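Local coordinates for protein adenylate kinase (Desulfovibrio gigas, PDB 2XB4) that probably catalyses the reversible transfer of the terminal phosphate group of ATP to AMP, giving two ADP, and carries a bound zinc ion, at residues I34-G46 / V59-T71. Residues are numbered along the deposited sequence; the frame is centred on the assembly and turned at random. Where two conformers were deposited one is given.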
ATOM      1  N   ILE A  34     -25.387 -10.077  -2.514  1.00 17.49           N
ATOM      2  CA  ILE A  34     -26.641 -10.256  -3.316  1.00 16.40           C
ATOM      3  C   ILE A  34     -26.288 -10.223  -4.821  1.00 18.15           C
ATOM      4  O   ILE A  34     -26.660 -11.116  -5.610  1.00 17.13           O
ATOM      5  CB  ILE A  34     -27.681  -9.208  -2.947  1.00 16.60           C
ATOM      6  CG1 ILE A  34     -28.056  -9.329  -1.448  1.00 16.20           C
ATOM      7  CG2 ILE A  34     -28.932  -9.319  -3.874  1.00 15.46           C
ATOM      8  CD1 ILE A  34     -28.926  -8.153  -0.864  1.00 20.52           C
ATOM      9  N   PHE A  35     -25.565  -9.181  -5.259  1.00 22.50           N
ATOM     10  CA  PHE A  35     -25.204  -9.095  -6.699  1.00 25.79           C
ATOM     11  C   PHE A  35     -24.381 -10.279  -7.153  1.00 27.79           C
ATOM     12  O   PHE A  35     -24.657 -10.859  -8.199  1.00 28.53           O
ATOM     13  CB  PHE A  35     -24.524  -7.740  -7.057  1.00 30.67           C
ATOM     14  CG  PHE A  35     -25.517  -6.517  -7.139  1.00 38.24           C
ATOM     15  CD1 PHE A  35     -26.664  -6.434  -6.310  1.00 41.73           C
ATOM     16  CD2 PHE A  35     -25.243  -5.421  -8.017  1.00 48.89           C
ATOM     17  CE1 PHE A  35     -27.554  -5.315  -6.359  1.00 47.53           C
ATOM     18  CE2 PHE A  35     -26.143  -4.259  -8.075  1.00 51.18           C
ATOM     19  CZ  PHE A  35     -27.306  -4.236  -7.242  1.00 48.52           C
ATOM     20  N   ARG A  36     -23.350 -10.670  -6.424  1.00 28.93           N
ATOM     21  CA  ARG A  36     -22.605 -11.862  -6.849  1.00 31.17           C
ATOM     22  C   ARG A  36     -23.460 -13.125  -7.012  1.00 30.44           C
ATOM     23  O   ARG A  36     -23.228 -13.900  -7.949  1.00 31.97           O
ATOM     24  CB  ARG A  36     -21.420 -12.156  -5.912  1.00 33.85           C
ATOM     25  CG  ARG A  36     -20.201 -11.298  -6.167  1.00 35.01           C
ATOM     26  CD  ARG A  36     -19.016 -11.835  -5.345  1.00 38.02           C
ATOM     27  NE  ARG A  36     -19.343 -11.931  -3.919  1.00 35.87           N
ATOM     28  CZ  ARG A  36     -19.347 -10.893  -3.050  1.00 34.17           C
ATOM     29  NH1 ARG A  36     -19.098  -9.641  -3.449  1.00 37.36           N
ATOM     30  NH2 ARG A  36     -19.615 -11.104  -1.780  1.00 26.19           N
ATOM     31  N   GLU A  37     -24.381 -13.391  -6.085  1.00 28.85           N
ATOM     32  CA  GLU A  37     -25.358 -14.476  -6.263  1.00 29.47           C
ATOM     33  C   GLU A  37     -26.192 -14.307  -7.583  1.00 26.95           C
ATOM     34  O   GLU A  37     -26.433 -15.253  -8.314  1.00 30.78           O
ATOM     35  CB  GLU A  37     -26.344 -14.544  -5.051  1.00 29.09           C
ATOM     36  CG  GLU A  37     -27.628 -15.449  -5.316  1.00 35.70           C
ATOM     37  CD  GLU A  37     -28.668 -15.542  -4.152  1.00 43.09           C
ATOM     38  OE1 GLU A  37     -28.325 -15.107  -3.055  1.00 47.53           O
ATOM     39  OE2 GLU A  37     -29.820 -16.027  -4.333  1.00 44.23           O
ATOM     40  N   HIS A  38     -26.697 -13.117  -7.854  1.00 24.15           N
ATOM     41  CA  HIS A  38     -27.630 -12.980  -8.976  1.00 22.07           C
ATOM     42  C   HIS A  38     -26.918 -12.630 -10.329  1.00 24.13           C
ATOM     43  O   HIS A  38     -27.186 -13.230 -11.392  1.00 23.88           O
ATOM     44  CB  HIS A  38     -28.572 -11.905  -8.638  1.00 21.28           C
ATOM     45  CG  HIS A  38     -29.645 -12.314  -7.685  1.00 19.99           C
ATOM     46  ND1 HIS A  38     -30.843 -12.823  -8.110  1.00 21.55           N
ATOM     47  CD2 HIS A  38     -29.720 -12.229  -6.349  1.00 19.56           C
ATOM     48  CE1 HIS A  38     -31.627 -13.023  -7.076  1.00 22.65           C
ATOM     49  NE2 HIS A  38     -30.978 -12.631  -5.994  1.00 21.50           N
ATOM     50  N   ILE A  39     -26.029 -11.623 -10.272  1.00 21.87           N
ATOM     51  CA  ILE A  39     -25.265 -11.180 -11.491  1.00 23.67           C
ATOM     52  C   ILE A  39     -24.270 -12.275 -11.926  1.00 23.98           C
ATOM     53  O   ILE A  39     -24.325 -12.755 -13.078  1.00 23.67           O
ATOM     54  CB  ILE A  39     -24.608  -9.737 -11.368  1.00 25.21           C
ATOM     55  CG1 ILE A  39     -25.658  -8.649 -11.456  1.00 24.56           C
ATOM     56  CG2 ILE A  39     -23.624  -9.421 -12.528  1.00 27.13           C
ATOM     57  CD1 ILE A  39     -26.280  -8.309 -10.192  1.00 31.45           C
ATOM     58  N   GLY A  40     -23.449 -12.716 -10.979  1.00 25.71           N
ATOM     59  CA  GLY A  40     -22.577 -13.835 -11.166  1.00 27.60           C
ATOM     60  C   GLY A  40     -23.311 -15.168 -11.412  1.00 30.57           C
ATOM     61  O   GLY A  40     -22.962 -15.893 -12.343  1.00 35.01           O
ATOM     62  N   GLY A  41     -24.329 -15.512 -10.661  1.00 26.56           N
ATOM     63  CA  GLY A  41     -25.002 -16.739 -10.959  1.00 29.63           C
ATOM     64  C   GLY A  41     -26.020 -16.739 -12.124  1.00 29.83           C
ATOM     65  O   GLY A  41     -26.643 -17.800 -12.398  1.00 30.27           O
ATOM     66  N   GLY A  42     -26.236 -15.578 -12.799  1.00 25.01           N
ATOM     67  CA  GLY A  42     -27.143 -15.549 -14.029  1.00 24.58           C
ATOM     68  C   GLY A  42     -28.622 -15.994 -13.692  1.00 23.84           C
ATOM     69  O   GLY A  42     -29.271 -16.795 -14.434  1.00 25.57           O
ATOM     70  N   THR A  43     -29.122 -15.531 -12.543  1.00 20.34           N
ATOM     71  CA  THR A  43     -30.544 -15.701 -12.246  1.00 16.99           C
ATOM     72  C   THR A  43     -31.227 -14.845 -13.331  1.00 17.11           C
ATOM     73  O   THR A  43     -30.529 -14.073 -14.070  1.00 16.36           O
ATOM     74  CB  THR A  43     -30.920 -15.241 -10.821  1.00 16.65           C
ATOM     75  OG1 THR A  43     -30.605 -13.841 -10.674  1.00 15.41           O
ATOM     76  CG2 THR A  43     -30.238 -16.143  -9.715  1.00 15.43           C
ATOM     77  N   GLU A  44     -32.532 -15.012 -13.517  1.00 15.76           N
ATOM     78  CA  GLU A  44     -33.220 -14.183 -14.514  0.50 17.34           C
ATOM     79  C   GLU A  44     -33.107 -12.693 -14.111  1.00 16.86           C
ATOM     80  O   GLU A  44     -32.838 -11.853 -14.983  1.00 16.52           O
ATOM     81  CB  GLU A  44     -34.663 -14.602 -14.755  0.50 18.40           C
ATOM     82  CG  GLU A  44     -35.171 -14.583 -16.267  0.50 21.72           C
ATOM     83  CD  GLU A  44     -34.222 -15.255 -17.391  0.50 23.27           C
ATOM     84  OE1 GLU A  44     -33.842 -16.450 -17.406  0.50 14.49           O
ATOM     85  OE2 GLU A  44     -33.840 -14.524 -18.319  0.50 28.02           O
ATOM     86  N   LEU A  45     -33.208 -12.381 -12.815  1.00 14.59           N
ATOM     87  CA  LEU A  45     -33.046 -11.001 -12.403  1.00 13.98           C
ATOM     88  C   LEU A  45     -31.596 -10.609 -12.633  1.00 15.53           C
ATOM     89  O   LEU A  45     -31.366  -9.488 -13.086  1.00 16.98           O
ATOM     90  CB  LEU A  45     -33.421 -10.742 -10.937  1.00 13.89           C
ATOM     91  CG  LEU A  45     -34.922 -10.906 -10.581  1.00 16.33           C
ATOM     92  CD1 LEU A  45     -35.123 -11.042  -9.029  1.00 16.81           C
ATOM     93  CD2 LEU A  45     -35.756  -9.772 -11.134  1.00 13.78           C
ATOM     94  N   GLY A  46     -30.627 -11.474 -12.309  1.00 13.64           N
ATOM     95  CA  GLY A  46     -29.221 -11.113 -12.502  1.00 15.04           C
ATOM     96  C   GLY A  46     -28.821 -10.805 -13.961  1.00 15.32           C
ATOM     97  O   GLY A  46     -27.954  -9.980 -14.193  1.00 14.00           O
ATOM     98  N   VAL A  59     -28.451  -0.560 -11.481  1.00 15.23           N
ATOM     99  CA  VAL A  59     -29.618  -1.440 -11.656  1.00 15.91           C
ATOM    100  C   VAL A  59     -30.858  -0.699 -11.109  1.00 17.24           C
ATOM    101  O   VAL A  59     -30.780  -0.070 -10.039  1.00 18.44           O
ATOM    102  CB  VAL A  59     -29.394  -2.762 -10.924  1.00 18.38           C
ATOM    103  CG1 VAL A  59     -30.656  -3.684 -11.008  1.00 14.27           C
ATOM    104  CG2 VAL A  59     -28.042  -3.446 -11.392  1.00 15.08           C
ATOM    105  N   PRO A  60     -31.977  -0.706 -11.834  1.00 17.32           N
ATOM    106  CA  PRO A  60     -33.154  -0.001 -11.317  1.00 18.85           C
ATOM    107  C   PRO A  60     -33.735  -0.687 -10.056  1.00 18.19           C
ATOM    108  O   PRO A  60     -33.605  -1.896  -9.905  1.00 16.49           O
ATOM    109  CB  PRO A  60     -34.203  -0.109 -12.489  1.00 19.11           C
ATOM    110  CG  PRO A  60     -33.389  -0.419 -13.702  1.00 20.30           C
ATOM    111  CD  PRO A  60     -32.217  -1.279 -13.163  1.00 18.17           C
ATOM    112  N   ASP A  61     -34.414   0.078  -9.201  1.00 19.63           N
ATOM    113  CA  ASP A  61     -35.007  -0.452  -7.958  1.00 21.43           C
ATOM    114  C   ASP A  61     -35.990  -1.552  -8.226  1.00 21.52           C
ATOM    115  O   ASP A  61     -36.073  -2.475  -7.408  1.00 20.66           O
ATOM    116  CB  ASP A  61     -35.715   0.651  -7.158  1.00 23.31           C
ATOM    117  CG  ASP A  61     -34.820   1.830  -6.816  1.00 30.89           C
ATOM    118  OD1 ASP A  61     -33.565   1.670  -6.646  1.00 31.36           O
ATOM    119  OD2 ASP A  61     -35.419   2.953  -6.678  1.00 39.13           O
ATOM    120  N   ASP A  62     -36.670  -1.542  -9.399  1.00 21.12           N
ATOM    121  CA  ASP A  62     -37.609  -2.628  -9.709  1.00 22.65           C
ATOM    122  C   ASP A  62     -36.967  -3.942 -10.067  1.00 20.06           C
ATOM    123  O   ASP A  62     -37.662  -4.950 -10.255  1.00 20.01           O
ATOM    124  CB  ASP A  62     -38.728  -2.235 -10.698  1.00 26.65           C
ATOM    125  CG  ASP A  62     -38.239  -1.958 -12.149  1.00 35.60           C
ATOM    126  OD1 ASP A  62     -37.076  -2.242 -12.569  1.00 39.86           O
ATOM    127  OD2 ASP A  62     -39.116  -1.460 -12.916  1.00 46.58           O
ATOM    128  N   ILE A  63     -35.622  -3.944 -10.157  1.00 16.28           N
ATOM    129  CA  ILE A  63     -34.906  -5.178 -10.321  1.00 13.89           C
ATOM    130  C   ILE A  63     -34.123  -5.492  -9.027  1.00 12.28           C
ATOM    131  O   ILE A  63     -34.079  -6.643  -8.591  1.00  9.94           O
ATOM    132  CB  ILE A  63     -33.920  -5.106 -11.542  1.00 15.46           C
ATOM    133  CG1 ILE A  63     -34.729  -5.009 -12.863  1.00 20.76           C
ATOM    134  CG2 ILE A  63     -33.054  -6.319 -11.565  1.00 14.55           C
ATOM    135  CD1 ILE A  63     -33.830  -4.780 -14.086  1.00 24.86           C
ATOM    136  N   THR A  64     -33.512  -4.488  -8.420  1.00 11.49           N
ATOM    137  CA  THR A  64     -32.740  -4.669  -7.198  1.00 13.43           C
ATOM    138  C   THR A  64     -33.624  -5.184  -6.009  1.00 13.64           C
ATOM    139  O   THR A  64     -33.235  -6.115  -5.304  1.00 15.24           O
ATOM    140  CB  THR A  64     -32.124  -3.309  -6.811  1.00 15.00           C
ATOM    141  OG1 THR A  64     -31.122  -2.973  -7.804  1.00 19.14           O
ATOM    142  CG2 THR A  64     -31.428  -3.455  -5.469  1.00 18.39           C
ATOM    143  N   ILE A  65     -34.819  -4.625  -5.826  1.00 13.72           N
ATOM    144  CA  ILE A  65     -35.646  -5.004  -4.683  1.00 15.12           C
ATOM    145  C   ILE A  65     -36.038  -6.485  -4.848  1.00 13.75           C
ATOM    146  O   ILE A  65     -35.812  -7.249  -3.926  1.00 15.01           O
ATOM    147  CB  ILE A  65     -36.912  -4.141  -4.588  1.00 16.59           C
ATOM    148  CG1 ILE A  65     -36.538  -2.670  -4.238  1.00 20.44           C
ATOM    149  CG2 ILE A  65     -37.880  -4.712  -3.509  1.00 14.18           C
ATOM    150  CD1 ILE A  65     -35.968  -2.498  -2.927  1.00 20.15           C
ATOM    151  N   PRO A  66     -36.541  -6.908  -6.041  1.00 15.14           N
ATOM    152  CA  PRO A  66     -36.786  -8.384  -6.165  1.00 15.16           C
ATOM    153  C   PRO A  66     -35.542  -9.257  -5.954  1.00 14.50           C
ATOM    154  O   PRO A  66     -35.651 -10.362  -5.397  1.00 15.46           O
ATOM    155  CB  PRO A  66     -37.325  -8.551  -7.590  1.00 16.54           C
ATOM    156  CG  PRO A  66     -37.777  -7.226  -8.048  1.00 20.04           C
ATOM    157  CD  PRO A  66     -37.221  -6.136  -7.119  1.00 16.10           C
ATOM    158  N   MET A  67     -34.384  -8.795  -6.392  1.00 13.77           N
ATOM    159  CA  MET A  67     -33.157  -9.520  -6.051  1.00 13.90           C
ATOM    160  C   MET A  67     -32.946  -9.694  -4.583  1.00 14.36           C
ATOM    161  O   MET A  67     -32.587 -10.823  -4.154  1.00 17.61           O
ATOM    162  CB  MET A  67     -31.919  -8.818  -6.623  1.00 11.66           C
ATOM    163  CG  MET A  67     -31.861  -8.973  -8.078  1.00 14.93           C
ATOM    164  SD  MET A  67     -30.314  -8.311  -8.881  1.00 24.37           S
ATOM    165  CE  MET A  67     -30.039  -9.499 -10.077  1.00 31.80           C
ATOM    166  N   VAL A  68     -33.046  -8.588  -3.835  1.00 13.80           N
ATOM    167  CA  VAL A  68     -32.874  -8.653  -2.412  1.00 13.56           C
ATOM    168  C   VAL A  68     -33.873  -9.669  -1.824  1.00 15.13           C
ATOM    169  O   VAL A  68     -33.500 -10.568  -1.037  1.00 13.96           O
ATOM    170  CB  VAL A  68     -33.032  -7.231  -1.739  1.00 14.32           C
ATOM    171  CG1 VAL A  68     -33.092  -7.414  -0.204  1.00 12.57           C
ATOM    172  CG2 VAL A  68     -31.886  -6.293  -2.226  1.00 12.73           C
ATOM    173  N   LEU A  69     -35.148  -9.556  -2.209  1.00 14.32           N
ATOM    174  CA  LEU A  69     -36.150 -10.475  -1.604  1.00 14.76           C
ATOM    175  C   LEU A  69     -35.861 -11.940  -1.950  1.00 15.21           C
ATOM    176  O   LEU A  69     -36.083 -12.824  -1.077  1.00 15.70           O
ATOM    177  CB  LEU A  69     -37.552 -10.164  -2.104  1.00 13.90           C
ATOM    178  CG  LEU A  69     -38.374  -9.211  -1.239  1.00 13.14           C
ATOM    179  CD1 LEU A  69     -38.928 -10.056  -0.074  1.00 15.37           C
ATOM    180  CD2 LEU A  69     -37.584  -7.951  -0.824  1.00 15.17           C
ATOM    181  N   GLU A  70     -35.389 -12.222  -3.184  1.00 15.95           N
ATOM    182  CA  GLU A  70     -35.063 -13.588  -3.560  1.00 17.92           C
ATOM    183  C   GLU A  70     -33.938 -14.150  -2.699  1.00 17.66           C
ATOM    184  O   GLU A  70     -33.935 -15.339  -2.362  1.00 17.97           O
ATOM    185  CB  GLU A  70     -34.628 -13.713  -5.040  1.00 17.70           C
ATOM    186  CG  GLU A  70     -35.837 -13.606  -5.945  1.00 25.23           C
ATOM    187  CD  GLU A  70     -35.646 -14.147  -7.380  1.00 30.72           C
ATOM    188  OE1 GLU A  70     -34.490 -14.445  -7.862  1.00 23.06           O
ATOM    189  OE2 GLU A  70     -36.722 -14.202  -8.063  1.00 34.08           O
ATOM    190  N   THR A  71     -32.933 -13.322  -2.405  1.00 15.10           N
ATOM    191  CA  THR A  71     -31.821 -13.737  -1.527  1.00 16.46           C
ATOM    192  C   THR A  71     -32.262 -13.974  -0.095  1.00 18.31           C
ATOM    193  O   THR A  71     -31.873 -14.955   0.556  1.00 18.74           O
ATOM    194  CB  THR A  71     -30.660 -12.657  -1.615  1.00 16.05           C
ATOM    195  OG1 THR A  71     -30.208 -12.715  -2.985  1.00 17.44           O
ATOM    196  CG2 THR A  71     -29.436 -13.057  -0.730  1.00 17.72           C
TER
HETATM  197  O   HOH W   1     -34.525 -14.276 -10.733  1.00  6.13           O
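Met67, on helix 61-71, reaches across to helix 34-40 and passes His38 going the other way. Its CB lies 4.0 Å from His38 NE2; CG then sits over the centre of the imidazole face, a CH-pi contact 9° off the ring normal, and the same CG touches Leu45 CB at 3.7 Å, roughly at right angles to the direction of the ring. SD makes oblique sulfur-aromatic contacts with His38 and Phe35. Beyond it the chain bends, chi3 141°, and carries CE to Ile39 CD1 (3.9 Å); the methyl is modelled too near Gly46, so its exact place is doubtful. At the ring edge, in plane, Thr71 OG1 shares a weak hydrogen bond with His38 NE2 (3.1 Å); Met67 O, tilted out of the ring plane, accepts weakly from NE2 (3.0 Å, N-H...O 123°). His38 ND1 bonds Thr43 OG1 at 2.8 Å, which also accepts from Gly46 N, an ST motif. Leu45 CD1 packs on Pro66 CB, 3.6 Å away, and a water links Leu45 N to Glu70 OE1. Glu37 forms a salt bridge with Lys75 beside Thr71. The buried imidazole, covered on one face by thioether chain, is fixed mainly at ND1, with weaker bonds at NE2, tying the predicted AMP-binding region to helix 61-75.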